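PDB 1JL5: outer protein YopM from Yersinia pestis, which acts as a leucine-rich repeat effector and virulence factor, probably altering host cell physiology and promoting bacterial survival in host tissues. Local coordinates for residues K166-L171 with I178-N183; T198-D203 with P211-S216; E228-L233 with I242-N247; T280-S285 with S293-N298. All blocks are in the same frame, centred on the assembly; numbering follows the deposited sequence.

Contact 1: residues K166-L171 with I178-N183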
loop_
_atom_site.group_PDB
_atom_site.type_symbol
_atom_site.label_atom_id
_atom_site.label_comp_id
_atom_site.label_asym_id
_atom_site.label_seq_id
_atom_site.Cartn_x
_atom_site.Cartn_y
_atom_site.Cartn_z
ATOM N N LYS A 166 -4.110 28.382 17.726
ATOM C CA LYS A 166 -4.403 29.261 16.602
ATOM C C LYS A 166 -3.258 30.259 16.564
ATOM O O LYS A 166 -2.940 30.829 15.522
ATOM C CB LYS A 166 -5.722 30.001 16.823
ATOM C CG LYS A 166 -6.941 29.092 16.914
ATOM C CD LYS A 166 -7.417 28.620 15.545
ATOM C CE LYS A 166 -7.995 29.770 14.724
ATOM N NZ LYS A 166 -8.568 29.309 13.423
ATOM N N LYS A 167 -2.640 30.460 17.720
ATOM C CA LYS A 167 -1.528 31.383 17.838
ATOM C C LYS A 167 -0.583 30.931 18.933
ATOM O O LYS A 167 -0.973 30.211 19.846
ATOM C CB LYS A 167 -2.039 32.792 18.174
ATOM C CG LYS A 167 -2.987 33.360 17.133
ATOM C CD LYS A 167 -3.394 34.795 17.442
ATOM C CE LYS A 167 -4.218 35.371 16.294
ATOM N NZ LYS A 167 -4.544 36.812 16.475
ATOM N N LEU A 168 0.674 31.330 18.808
ATOM C CA LEU A 168 1.673 31.009 19.808
ATOM C C LEU A 168 1.991 32.309 20.505
ATOM O O LEU A 168 2.134 33.343 19.860
ATOM C CB LEU A 168 2.954 30.477 19.172
ATOM C CG LEU A 168 2.932 29.072 18.589
ATOM C CD1 LEU A 168 4.328 28.731 18.089
ATOM C CD2 LEU A 168 2.480 28.076 19.658
ATOM N N PRO A 169 2.077 32.289 21.837
ATOM C CA PRO A 169 2.397 33.539 22.527
ATOM C C PRO A 169 3.814 33.901 22.094
ATOM O O PRO A 169 4.526 33.058 21.539
ATOM C CB PRO A 169 2.335 33.141 23.999
ATOM C CG PRO A 169 1.342 32.014 24.004
ATOM C CD PRO A 169 1.753 31.221 22.795
ATOM N N ASP A 170 4.235 35.138 22.321
ATOM C CA ASP A 170 5.587 35.497 21.938
ATOM C C ASP A 170 6.517 34.550 22.670
ATOM O O ASP A 170 6.237 34.129 23.790
ATOM C CB ASP A 170 5.887 36.951 22.289
ATOM C CG ASP A 170 5.099 37.913 21.435
ATOM O OD1 ASP A 170 4.788 37.553 20.280
ATOM O OD2 ASP A 170 4.797 39.024 21.911
ATOM N N LEU A 171 7.621 34.203 22.028
ATOM C CA LEU A 171 8.547 33.256 22.609
ATOM C C LEU A 171 9.595 33.864 23.521
ATOM O O LEU A 171 10.009 35.009 23.342
ATOM C CB LEU A 171 9.212 32.465 21.488
ATOM C CG LEU A 171 8.158 31.841 20.568
ATOM C CD1 LEU A 171 8.831 31.224 19.356
ATOM C CD2 LEU A 171 7.348 30.806 21.350
ATOM N N ILE A 178 11.306 24.990 19.474
ATOM C CA ILE A 178 9.871 25.055 19.546
ATOM C C ILE A 178 9.265 24.232 18.428
ATOM O O ILE A 178 9.567 24.420 17.246
ATOM C CB ILE A 178 9.324 26.487 19.474
ATOM C CG1 ILE A 178 7.803 26.436 19.656
ATOM C CG2 ILE A 178 9.711 27.147 18.156
ATOM C CD1 ILE A 178 7.152 27.769 19.862
ATOM N N ALA A 179 8.444 23.274 18.830
ATOM C CA ALA A 179 7.739 22.425 17.897
ATOM C C ALA A 179 6.306 22.850 18.130
ATOM O O ALA A 179 5.767 22.670 19.219
ATOM C CB ALA A 179 7.934 20.959 18.254
ATOM N N ALA A 180 5.709 23.471 17.124
ATOM C CA ALA A 180 4.333 23.928 17.216
ATOM C C ALA A 180 3.632 23.437 15.964
ATOM O O ALA A 180 2.649 24.013 15.506
ATOM C CB ALA A 180 4.288 25.438 17.290
ATOM N N GLY A 181 4.170 22.362 15.407
ATOM C CA GLY A 181 3.598 21.799 14.209
ATOM C C GLY A 181 2.245 21.188 14.491
ATOM O O GLY A 181 1.897 20.906 15.637
ATOM N N ASN A 182 1.479 20.987 13.428
ATOM C CA ASN A 182 0.161 20.395 13.521
ATOM C C ASN A 182 -0.714 21.134 14.510
ATOM O O ASN A 182 -1.218 20.573 15.486
ATOM C CB ASN A 182 0.259 18.922 13.907
ATOM C CG ASN A 182 -0.998 18.149 13.547
ATOM O OD1 ASN A 182 -1.204 17.025 14.009
ATOM N ND2 ASN A 182 -1.842 18.748 12.710
ATOM N N ASN A 183 -0.867 22.418 14.256
ATOM C CA ASN A 183 -1.713 23.260 15.062
ATOM C C ASN A 183 -2.523 24.024 14.043
ATOM O O ASN A 183 -2.668 23.567 12.912
ATOM C CB ASN A 183 -0.871 24.185 15.937
ATOM C CG ASN A 183 -0.541 23.555 17.273
ATOM O OD1 ASN A 183 -1.405 23.441 18.134
ATOM N ND2 ASN A 183 0.699 23.116 17.440
#

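Contact 2: residues T198-D203 with P211-S216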
loop_
_atom_site.group_PDB
_atom_site.type_symbol
_atom_site.label_atom_id
_atom_site.label_comp_id
_atom_site.label_asym_id
_atom_site.label_seq_id
_atom_site.Cartn_x
_atom_site.Cartn_y
_atom_site.Cartn_z
ATOM N N THR A 198 17.168 27.315 17.799
ATOM C CA THR A 198 17.892 26.574 16.790
ATOM C C THR A 198 16.977 25.678 15.975
ATOM O O THR A 198 17.305 25.298 14.856
ATOM C CB THR A 198 18.963 25.707 17.434
ATOM O OG1 THR A 198 18.335 24.722 18.253
ATOM C CG2 THR A 198 19.882 26.559 18.297
ATOM N N ALA A 199 15.826 25.336 16.532
ATOM C CA ALA A 199 14.909 24.471 15.814
ATOM C C ALA A 199 13.474 24.924 15.928
ATOM O O ALA A 199 12.966 25.180 17.019
ATOM C CB ALA A 199 15.042 23.038 16.312
ATOM N N ILE A 200 12.825 25.026 14.780
ATOM C CA ILE A 200 11.436 25.422 14.731
ATOM C C ILE A 200 10.671 24.388 13.939
ATOM O O ILE A 200 11.016 24.081 12.798
ATOM C CB ILE A 200 11.225 26.760 14.006
ATOM C CG1 ILE A 200 11.952 27.886 14.734
ATOM C CG2 ILE A 200 9.728 27.055 13.903
ATOM C CD1 ILE A 200 11.926 29.187 13.964
ATOM N N TYR A 201 9.646 23.835 14.560
ATOM C CA TYR A 201 8.783 22.887 13.891
ATOM C C TYR A 201 7.463 23.614 13.931
ATOM O O TYR A 201 6.918 23.877 15.002
ATOM C CB TYR A 201 8.709 21.566 14.651
ATOM C CG TYR A 201 10.008 20.811 14.628
ATOM C CD1 TYR A 201 11.072 21.195 15.440
ATOM C CD2 TYR A 201 10.191 19.732 13.767
ATOM C CE1 TYR A 201 12.287 20.525 15.393
ATOM C CE2 TYR A 201 11.405 19.055 13.714
ATOM C CZ TYR A 201 12.446 19.459 14.531
ATOM O OH TYR A 201 13.649 18.799 14.489
ATOM N N ALA A 202 6.980 23.990 12.757
ATOM C CA ALA A 202 5.729 24.709 12.652
ATOM C C ALA A 202 5.005 24.153 11.442
ATOM O O ALA A 202 4.147 24.799 10.858
ATOM C CB ALA A 202 5.994 26.195 12.483
ATOM N N ASP A 203 5.379 22.943 11.063
ATOM C CA ASP A 203 4.752 22.284 9.936
ATOM C C ASP A 203 3.297 22.040 10.291
ATOM O O ASP A 203 2.907 22.123 11.458
ATOM C CB ASP A 203 5.415 20.940 9.682
ATOM C CG ASP A 203 5.411 20.064 10.914
ATOM O OD1 ASP A 203 6.075 20.440 11.904
ATOM O OD2 ASP A 203 4.735 19.019 10.904
ATOM N N PRO A 211 7.974 34.036 10.096
ATOM C CA PRO A 211 8.575 35.296 10.528
ATOM C C PRO A 211 10.033 35.225 10.089
ATOM O O PRO A 211 10.511 34.150 9.724
ATOM C CB PRO A 211 8.435 35.232 12.042
ATOM C CG PRO A 211 7.191 34.404 12.237
ATOM C CD PRO A 211 7.395 33.296 11.230
ATOM N N ASP A 212 10.743 36.346 10.107
ATOM C CA ASP A 212 12.143 36.283 9.744
ATOM C C ASP A 212 12.735 35.319 10.752
ATOM O O ASP A 212 12.344 35.308 11.915
ATOM C CB ASP A 212 12.802 37.655 9.840
ATOM C CG ASP A 212 12.316 38.595 8.761
ATOM O OD1 ASP A 212 12.241 38.151 7.599
ATOM O OD2 ASP A 212 12.014 39.765 9.067
ATOM N N LEU A 213 13.665 34.496 10.299
ATOM C CA LEU A 213 14.252 33.499 11.160
ATOM C C LEU A 213 15.438 34.001 11.956
ATOM O O LEU A 213 16.199 34.853 11.498
ATOM C CB LEU A 213 14.647 32.287 10.319
ATOM C CG LEU A 213 13.500 31.793 9.429
ATOM C CD1 LEU A 213 13.949 30.583 8.626
ATOM C CD2 LEU A 213 12.289 31.452 10.295
ATOM N N PRO A 214 15.606 33.474 13.177
ATOM C CA PRO A 214 16.712 33.867 14.045
ATOM C C PRO A 214 18.026 33.336 13.507
ATOM O O PRO A 214 18.100 32.228 12.975
ATOM C CB PRO A 214 16.338 33.240 15.379
ATOM C CG PRO A 214 15.646 31.984 14.958
ATOM C CD PRO A 214 14.753 32.472 13.840
ATOM N N LEU A 215 19.064 34.143 13.645
ATOM C CA LEU A 215 20.392 33.785 13.191
ATOM C C LEU A 215 20.797 32.424 13.741
ATOM O O LEU A 215 21.553 31.684 13.121
ATOM C CB LEU A 215 21.387 34.838 13.674
ATOM C CG LEU A 215 22.855 34.592 13.345
ATOM C CD1 LEU A 215 23.061 34.785 11.855
ATOM C CD2 LEU A 215 23.730 35.561 14.136
ATOM N N SER A 216 20.292 32.104 14.921
ATOM C CA SER A 216 20.629 30.847 15.569
ATOM C C SER A 216 19.942 29.630 14.973
ATOM O O SER A 216 20.373 28.503 15.207
ATOM C CB SER A 216 20.273 30.931 17.048
ATOM O OG SER A 216 18.907 31.265 17.197
#

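Contact 3: residues E228-L233 with I242-N247. With CA (calcium ion), chain B.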
loop_
_atom_site.group_PDB
_atom_site.type_symbol
_atom_site.label_atom_id
_atom_site.label_comp_id
_atom_site.label_asym_id
_atom_site.label_seq_id
_atom_site.Cartn_x
_atom_site.Cartn_y
_atom_site.Cartn_z
ATOM N N GLU A 228 3.621 30.973 1.076
ATOM C CA GLU A 228 3.684 31.480 -0.288
ATOM C C GLU A 228 5.151 31.584 -0.626
ATOM O O GLU A 228 5.554 31.476 -1.775
ATOM C CB GLU A 228 3.076 32.878 -0.364
ATOM C CG GLU A 228 1.646 33.001 0.129
ATOM C CD GLU A 228 0.654 32.333 -0.794
ATOM O OE1 GLU A 228 0.814 32.467 -2.024
ATOM O OE2 GLU A 228 -0.286 31.692 -0.287
ATOM N N GLU A 229 5.947 31.809 0.405
ATOM C CA GLU A 229 7.377 31.953 0.245
ATOM C C GLU A 229 8.033 31.708 1.579
ATOM O O GLU A 229 7.380 31.706 2.618
ATOM C CB GLU A 229 7.713 33.367 -0.219
ATOM C CG GLU A 229 7.163 34.427 0.711
ATOM C CD GLU A 229 7.525 35.836 0.295
ATOM O OE1 GLU A 229 7.403 36.154 -0.908
ATOM O OE2 GLU A 229 7.919 36.625 1.181
ATOM N N LEU A 230 9.338 31.496 1.537
ATOM C CA LEU A 230 10.109 31.283 2.739
ATOM C C LEU A 230 10.727 32.631 3.055
ATOM O O LEU A 230 10.924 33.448 2.164
ATOM C CB LEU A 230 11.202 30.248 2.485
ATOM C CG LEU A 230 10.701 28.824 2.247
ATOM C CD1 LEU A 230 11.884 27.884 2.044
ATOM C CD2 LEU A 230 9.869 28.386 3.445
ATOM N N PRO A 231 11.014 32.900 4.331
ATOM C CA PRO A 231 11.618 34.200 4.616
ATOM C C PRO A 231 13.051 34.150 4.112
ATOM O O PRO A 231 13.501 33.118 3.606
ATOM C CB PRO A 231 11.544 34.281 6.132
ATOM C CG PRO A 231 11.738 32.853 6.533
ATOM C CD PRO A 231 10.847 32.110 5.561
ATOM N N GLU A 232 13.771 35.254 4.233
ATOM C CA GLU A 232 15.145 35.254 3.786
ATOM C C GLU A 232 15.879 34.182 4.570
ATOM O O GLU A 232 15.746 34.092 5.786
ATOM C CB GLU A 232 15.785 36.611 4.016
ATOM C CG GLU A 232 17.216 36.655 3.540
ATOM C CD GLU A 232 17.689 38.058 3.311
ATOM O OE1 GLU A 232 17.407 38.918 4.174
ATOM O OE2 GLU A 232 18.342 38.296 2.274
ATOM N N LEU A 233 16.659 33.372 3.870
ATOM C CA LEU A 233 17.377 32.275 4.497
ATOM C C LEU A 233 18.884 32.372 4.389
ATOM O O LEU A 233 19.605 31.793 5.197
ATOM C CB LEU A 233 16.957 30.963 3.843
ATOM C CG LEU A 233 15.462 30.675 3.751
ATOM C CD1 LEU A 233 15.225 29.492 2.807
ATOM C CD2 LEU A 233 14.921 30.396 5.140
ATOM N N ILE A 242 15.862 22.655 6.339
ATOM C CA ILE A 242 14.672 23.382 5.977
ATOM C C ILE A 242 13.691 22.409 5.386
ATOM O O ILE A 242 13.977 21.749 4.394
ATOM C CB ILE A 242 14.914 24.460 4.916
ATOM C CG1 ILE A 242 15.755 25.594 5.489
ATOM C CG2 ILE A 242 13.562 25.003 4.426
ATOM C CD1 ILE A 242 16.087 26.641 4.454
ATOM N N TYR A 243 12.539 22.312 6.027
ATOM C CA TYR A 243 11.461 21.482 5.542
ATOM C C TYR A 243 10.385 22.498 5.284
ATOM O O TYR A 243 9.913 23.156 6.208
ATOM C CB TYR A 243 11.009 20.484 6.604
ATOM C CG TYR A 243 11.746 19.176 6.512
ATOM C CD1 TYR A 243 13.137 19.138 6.538
ATOM C CD2 TYR A 243 11.056 17.976 6.372
ATOM C CE1 TYR A 243 13.824 17.943 6.427
ATOM C CE2 TYR A 243 11.736 16.767 6.257
ATOM C CZ TYR A 243 13.121 16.761 6.285
ATOM O OH TYR A 243 13.808 15.576 6.156
ATOM N N ALA A 244 10.041 22.665 4.018
ATOM C CA ALA A 244 9.005 23.608 3.629
ATOM C C ALA A 244 8.171 22.885 2.590
ATOM O O ALA A 244 7.591 23.483 1.687
ATOM C CB ALA A 244 9.629 24.866 3.049
ATOM N N ASP A 245 8.140 21.568 2.731
ATOM C CA ASP A 245 7.381 20.719 1.840
ATOM C C ASP A 245 5.923 21.091 1.992
ATOM O O ASP A 245 5.532 21.736 2.965
ATOM C CB ASP A 245 7.542 19.260 2.243
ATOM C CG ASP A 245 7.156 19.024 3.691
ATOM O OD1 ASP A 245 7.916 19.459 4.582
ATOM O OD2 ASP A 245 6.088 18.427 3.941
ATOM N N ASN A 246 5.122 20.694 1.016
ATOM C CA ASN A 246 3.699 20.923 1.083
ATOM C C ASN A 246 3.290 22.321 1.445
ATOM O O ASN A 246 2.492 22.541 2.351
ATOM C CB ASN A 246 3.090 19.934 2.061
ATOM C CG ASN A 246 3.168 18.539 1.545
ATOM O OD1 ASN A 246 2.506 18.208 0.569
ATOM N ND2 ASN A 246 3.997 17.711 2.169
ATOM N N ASN A 247 3.850 23.272 0.725
ATOM C CA ASN A 247 3.503 24.650 0.939
ATOM C C ASN A 247 3.100 25.200 -0.403
ATOM O O ASN A 247 2.705 24.447 -1.290
ATOM C CB ASN A 247 4.678 25.404 1.540
ATOM C CG ASN A 247 4.745 25.233 3.037
ATOM O OD1 ASN A 247 3.834 25.649 3.748
ATOM N ND2 ASN A 247 5.806 24.603 3.526
HETATM CA CA CA B . 1.281 17.099 -0.623
HETATM O O HOH W 1 0.756 15.808 1.107
HETATM O O HOH W 2 2.773 15.591 -1.237
HETATM O O HOH W 3 -0.563 18.510 -0.539
#

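Contact 4: residues T280-S285 with S293-N298. With CA (calcium ion), chain E.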
loop_
_atom_site.group_PDB
_atom_site.type_symbol
_atom_site.label_atom_id
_atom_site.label_comp_id
_atom_site.label_asym_id
_atom_site.label_seq_id
_atom_site.Cartn_x
_atom_site.Cartn_y
_atom_site.Cartn_z
ATOM N N THR A 280 23.178 17.786 1.730
ATOM C CA THR A 280 23.355 16.347 1.612
ATOM C C THR A 280 22.004 15.678 1.444
ATOM O O THR A 280 21.912 14.542 0.983
ATOM C CB THR A 280 24.002 15.783 2.866
ATOM O OG1 THR A 280 23.208 16.153 3.997
ATOM C CG2 THR A 280 25.410 16.341 3.037
ATOM N N PHE A 281 20.956 16.392 1.829
ATOM C CA PHE A 281 19.610 15.863 1.735
ATOM C C PHE A 281 18.749 16.847 0.976
ATOM O O PHE A 281 18.532 17.978 1.413
ATOM C CB PHE A 281 19.041 15.625 3.135
ATOM C CG PHE A 281 17.621 15.148 3.137
ATOM C CD1 PHE A 281 16.579 16.013 2.810
ATOM C CD2 PHE A 281 17.321 13.825 3.449
ATOM C CE1 PHE A 281 15.261 15.567 2.792
ATOM C CE2 PHE A 281 16.005 13.369 3.435
ATOM C CZ PHE A 281 14.974 14.242 3.105
ATOM N N LEU A 282 18.253 16.411 -0.168
ATOM C CA LEU A 282 17.426 17.272 -0.973
ATOM C C LEU A 282 16.167 16.565 -1.428
ATOM O O LEU A 282 16.213 15.566 -2.136
ATOM C CB LEU A 282 18.205 17.753 -2.190
ATOM C CG LEU A 282 17.455 18.671 -3.154
ATOM C CD1 LEU A 282 17.004 19.930 -2.429
ATOM C CD2 LEU A 282 18.362 19.012 -4.318
ATOM N N ASP A 283 15.031 17.084 -1.005
ATOM C CA ASP A 283 13.787 16.502 -1.434
ATOM C C ASP A 283 13.037 17.592 -2.156
ATOM O O ASP A 283 12.540 18.525 -1.542
ATOM C CB ASP A 283 12.954 16.008 -0.260
ATOM C CG ASP A 283 11.737 15.235 -0.718
ATOM O OD1 ASP A 283 11.210 15.553 -1.803
ATOM O OD2 ASP A 283 11.302 14.321 -0.001
ATOM N N VAL A 284 12.985 17.476 -3.472
ATOM C CA VAL A 284 12.277 18.443 -4.289
ATOM C C VAL A 284 11.210 17.667 -5.028
ATOM O O VAL A 284 10.739 18.077 -6.083
ATOM C CB VAL A 284 13.230 19.118 -5.290
ATOM C CG1 VAL A 284 14.237 19.966 -4.534
ATOM C CG2 VAL A 284 13.946 18.062 -6.121
ATOM N N SER A 285 10.834 16.529 -4.460
ATOM C CA SER A 285 9.826 15.693 -5.075
ATOM C C SER A 285 8.535 16.482 -5.124
ATOM O O SER A 285 8.330 17.419 -4.349
ATOM C CB SER A 285 9.619 14.417 -4.264
ATOM O OG SER A 285 9.047 14.718 -3.011
ATOM N N SER A 293 19.383 20.590 -13.168
ATOM C CA SER A 293 20.594 20.993 -13.862
ATOM C C SER A 293 21.825 20.787 -13.004
ATOM O O SER A 293 22.905 20.501 -13.513
ATOM C CB SER A 293 20.485 22.461 -14.264
ATOM O OG SER A 293 20.274 23.271 -13.124
ATOM N N GLU A 294 21.655 20.929 -11.697
ATOM C CA GLU A 294 22.760 20.776 -10.766
ATOM C C GLU A 294 22.342 20.106 -9.484
ATOM O O GLU A 294 21.201 20.223 -9.036
ATOM C CB GLU A 294 23.337 22.129 -10.364
ATOM C CG GLU A 294 23.979 22.935 -11.442
ATOM C CD GLU A 294 24.708 24.121 -10.858
ATOM O OE1 GLU A 294 24.068 24.900 -10.115
ATOM O OE2 GLU A 294 25.918 24.258 -11.134
ATOM N N LEU A 295 23.302 19.430 -8.876
ATOM C CA LEU A 295 23.073 18.783 -7.610
ATOM C C LEU A 295 24.277 19.093 -6.758
ATOM O O LEU A 295 25.399 19.146 -7.252
ATOM C CB LEU A 295 22.915 17.279 -7.793
ATOM C CG LEU A 295 21.610 16.913 -8.494
ATOM C CD1 LEU A 295 21.540 15.411 -8.672
ATOM C CD2 LEU A 295 20.429 17.428 -7.670
ATOM N N PRO A 296 24.053 19.349 -5.470
ATOM C CA PRO A 296 25.156 19.654 -4.562
ATOM C C PRO A 296 26.178 18.516 -4.691
ATOM O O PRO A 296 25.806 17.352 -4.823
ATOM C CB PRO A 296 24.465 19.689 -3.205
ATOM C CG PRO A 296 23.103 20.186 -3.537
ATOM C CD PRO A 296 22.759 19.400 -4.770
ATOM N N PRO A 297 27.475 18.842 -4.646
ATOM C CA PRO A 297 28.549 17.852 -4.771
ATOM C C PRO A 297 28.614 16.810 -3.664
ATOM O O PRO A 297 29.216 15.753 -3.839
ATOM C CB PRO A 297 29.800 18.724 -4.809
ATOM C CG PRO A 297 29.439 19.813 -3.861
ATOM C CD PRO A 297 28.024 20.159 -4.280
ATOM N N ASN A 298 27.999 17.110 -2.528
ATOM C CA ASN A 298 28.015 16.196 -1.395
ATOM C C ASN A 298 26.632 15.666 -1.069
ATOM O O ASN A 298 26.389 15.177 0.031
ATOM C CB ASN A 298 28.579 16.915 -0.175
ATOM C CG ASN A 298 29.854 17.651 -0.491
ATOM O OD1 ASN A 298 30.817 17.054 -0.970
ATOM N ND2 ASN A 298 29.867 18.959 -0.240
HETATM CA CA CA E . 25.880 25.730 -9.240
HETATM O O HOH W 4 25.535 27.006 -11.505
HETATM O O HOH W 5 27.656 27.302 -8.983
#

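Contact 1: residues K166-L171 with I178-N183
Ile-178 points its CD1 methyl into the loop segment and meets two leucines there, each approached tip to tip. On one of them, Leu-168, the touching atom is CD1, 3.5 Å from Ile-178 CD1. On the other, Leu-171, CD2 comes to 3.4 Å from the same Ile-178 CD1, with the second methyl, Leu-171 CD1, at 3.9 Å. Ile-178 manages this reach because CG1 is anti to the backbone N (chi1 -176°) and the chain beyond it is extended, which carries CD1 well out from the strand. Leu-168 has a second job: its CD1 also lies 3.4 Å from Ala-180 CB, and its other methyl, CD2, is 4.0 Å from that same Ala-180 CB, so the leucine fork closes over the small alanine. The three pairs at 3.4 to 3.5 Å are tighter than usual van der Waals contact; all four residues are buried.

Just beyond Ala-180 the chain turns, and Asn-183 folds back. Its ND2 gives a fairly straight hydrogen bond of 2.9 Å to Ala-180 O (162° at the hydrogen), staying near its own amide plane but coming down from above the carbonyl plane. The same ND2 bonds to Val-160 O and Asn-183 OD1 accepts from Leu-165 N, so both ends of the buried amide are used and its flip is fixed. Aliphatic side chains, leucines foremost, packed inside the coil and bordered by a buried asparagine that ties adjoining coils together, are characteristic of the leucine-rich repeat solenoid.

Contact 2: residues T198-D203 with P211-S216
Thr-198 meets Ser-216 at the entrance to strand 199-201, and the backbone does most of the touching: Thr-198 CA directs its hydrogen at Ser-216 O, a CA-H...O contact of 3.5 Å with 150° at the hydrogen. The methyl of Thr-198 joins in, CG2 lying 3.7 Å from Ser-216 O. Its hydroxyl is engaged elsewhere, OG1 being hydrogen-bonded to Glu-176 O of the preceding coil, while Ser-216 OG is hydrogen-bonded to Leu-197 O.

Two residues on, Ile-200 turns inward from the strand. This is the interior of a leucine-rich repeat coil, where a strand residue packs against the leucine and proline of the returning loop. With CG1 lying beside the backbone N (chi1 -62°) and CD1 extended beyond it, Ile-200 CD1 reaches 4.3 Å from Leu-213 CD2 and, at the same separation, touches CD of Pro-214. Both are relaxed apolar contacts, and no hydrogen bond links the two segments. Neighbouring coils add to the surroundings of Ile-200, with Leu-191 and Ile-220 also touching it.

At the strand's end the chain leaves the loop segment behind, and Ala-202 O is gripped by two asparagine amides, Asn-205 ND2 and Asn-225 ND2.

Contact 3: residues E228-L233 with I242-N247
No flat group takes part where Leu-230 meets Ala-244; the planar side chains gather beyond it, in the turn after the strand. There Asn-247 holds Ala-244 O with its ND2, a nearly straight bond of 2.8 Å (169° at the hydrogen) that lies in the plane of the amide yet descends from above the carbonyl plane. The oxygen of this buried amide is used too, OD1 accepting from Leu-227 N. Farther round, the amide of Asn-246 uses both its polar atoms: ND2 donates to Asp-245 OD2 on the anti lone pair at 2.8 Å, while OD1 binds a calcium ion. The hydrogen bond to Asp-245 should help hold the amide with its oxygen toward the metal. Three waters, Asp-266 and Asn-326 of a neighbouring subunit also bind this ion, so the site joins two chains.

Inside, the contact is purely apolar. Leu-230 CD2 lies 3.6 Å from Ala-244 CB. Leu-230 and Ile-242 cross at a slant, Leu-230 CD1 lying 4.1 Å from Ile-242 CG2. The other branch of Ile-242 goes tip to tip with Leu-233, the two CD1 atoms a tight 3.4 Å apart. Ile-242 is thereby enclosed within the leucine-rich repeat core: the loop of the preceding repeat packs on it through Leu-230 and Leu-233, and Ile-220 of strand 219-221 and Leu-262 of strand 261-263 touch it from the neighbouring coils.

Contact 4: residues T280-S285 with S293-N298
Leu-282 and Leu-295 meet in the interior of one leucine-rich repeat coil, between strand 281-283 and the loop that leads on to the next strand. Leu-282 has CG anti to the backbone N (chi1 180°), which carries the fork into the coil; its CD2 rests 4.2 Å from Leu-295 CD2 and 4.4 Å from Pro-296 CD. Leu-302 of the next strand touches both leucines, closing in this apolar part.

The two ends of the contact are more polar and more open. Thr-280 and Asn-298 are partly exposed, yet the closest approach is here, Thr-280 CG2 lying 3.4 Å from Asn-298 O. Thr-280 OG1 is hydrogen-bonded to Glu-260 O. Asn-298 carries its amide away from the strand, where ND2 bonds to Gln-277 O; Gln-57 of a neighbouring subunit packs on this residue. Past the contact, at the end of the strand, Asp-283 OD1 makes an Asx turn, accepting from Ser-285 N, and also accepts from Ser-285 OG at 2.6 Å. Glu-294 lies on the exposed surface and shares a calcium site with Glu-274 and two waters. Its carboxylate grips the ion with both oxygens, OE1 at 2.2 Å and OE2 at 2.4 Å from the calcium.

In the fold
The four contacts come in series along the leucine-rich repeat solenoid, each closing before the next opens. Contacts 1 and 3 join a strand to the loop of the preceding repeat; contacts 2 and 4 join a strand to the loop that follows it. Contacts 1 and 2 use adjoining strands, 177-179 and 199-201, with centres about 11 Å apart. Contact 3 lies as far again from contact 2, beyond strand 219-221, and Leu-213 packing on Leu-233 carries the hydrophobic interior across. Contact 4 follows after strand 261-263, about 16 Å from contact 3, with Tyr-243 touching Phe-281. Contacts 1 and 4 have centres about 30 Å apart: the stacked coils build an elongated, curved solenoid.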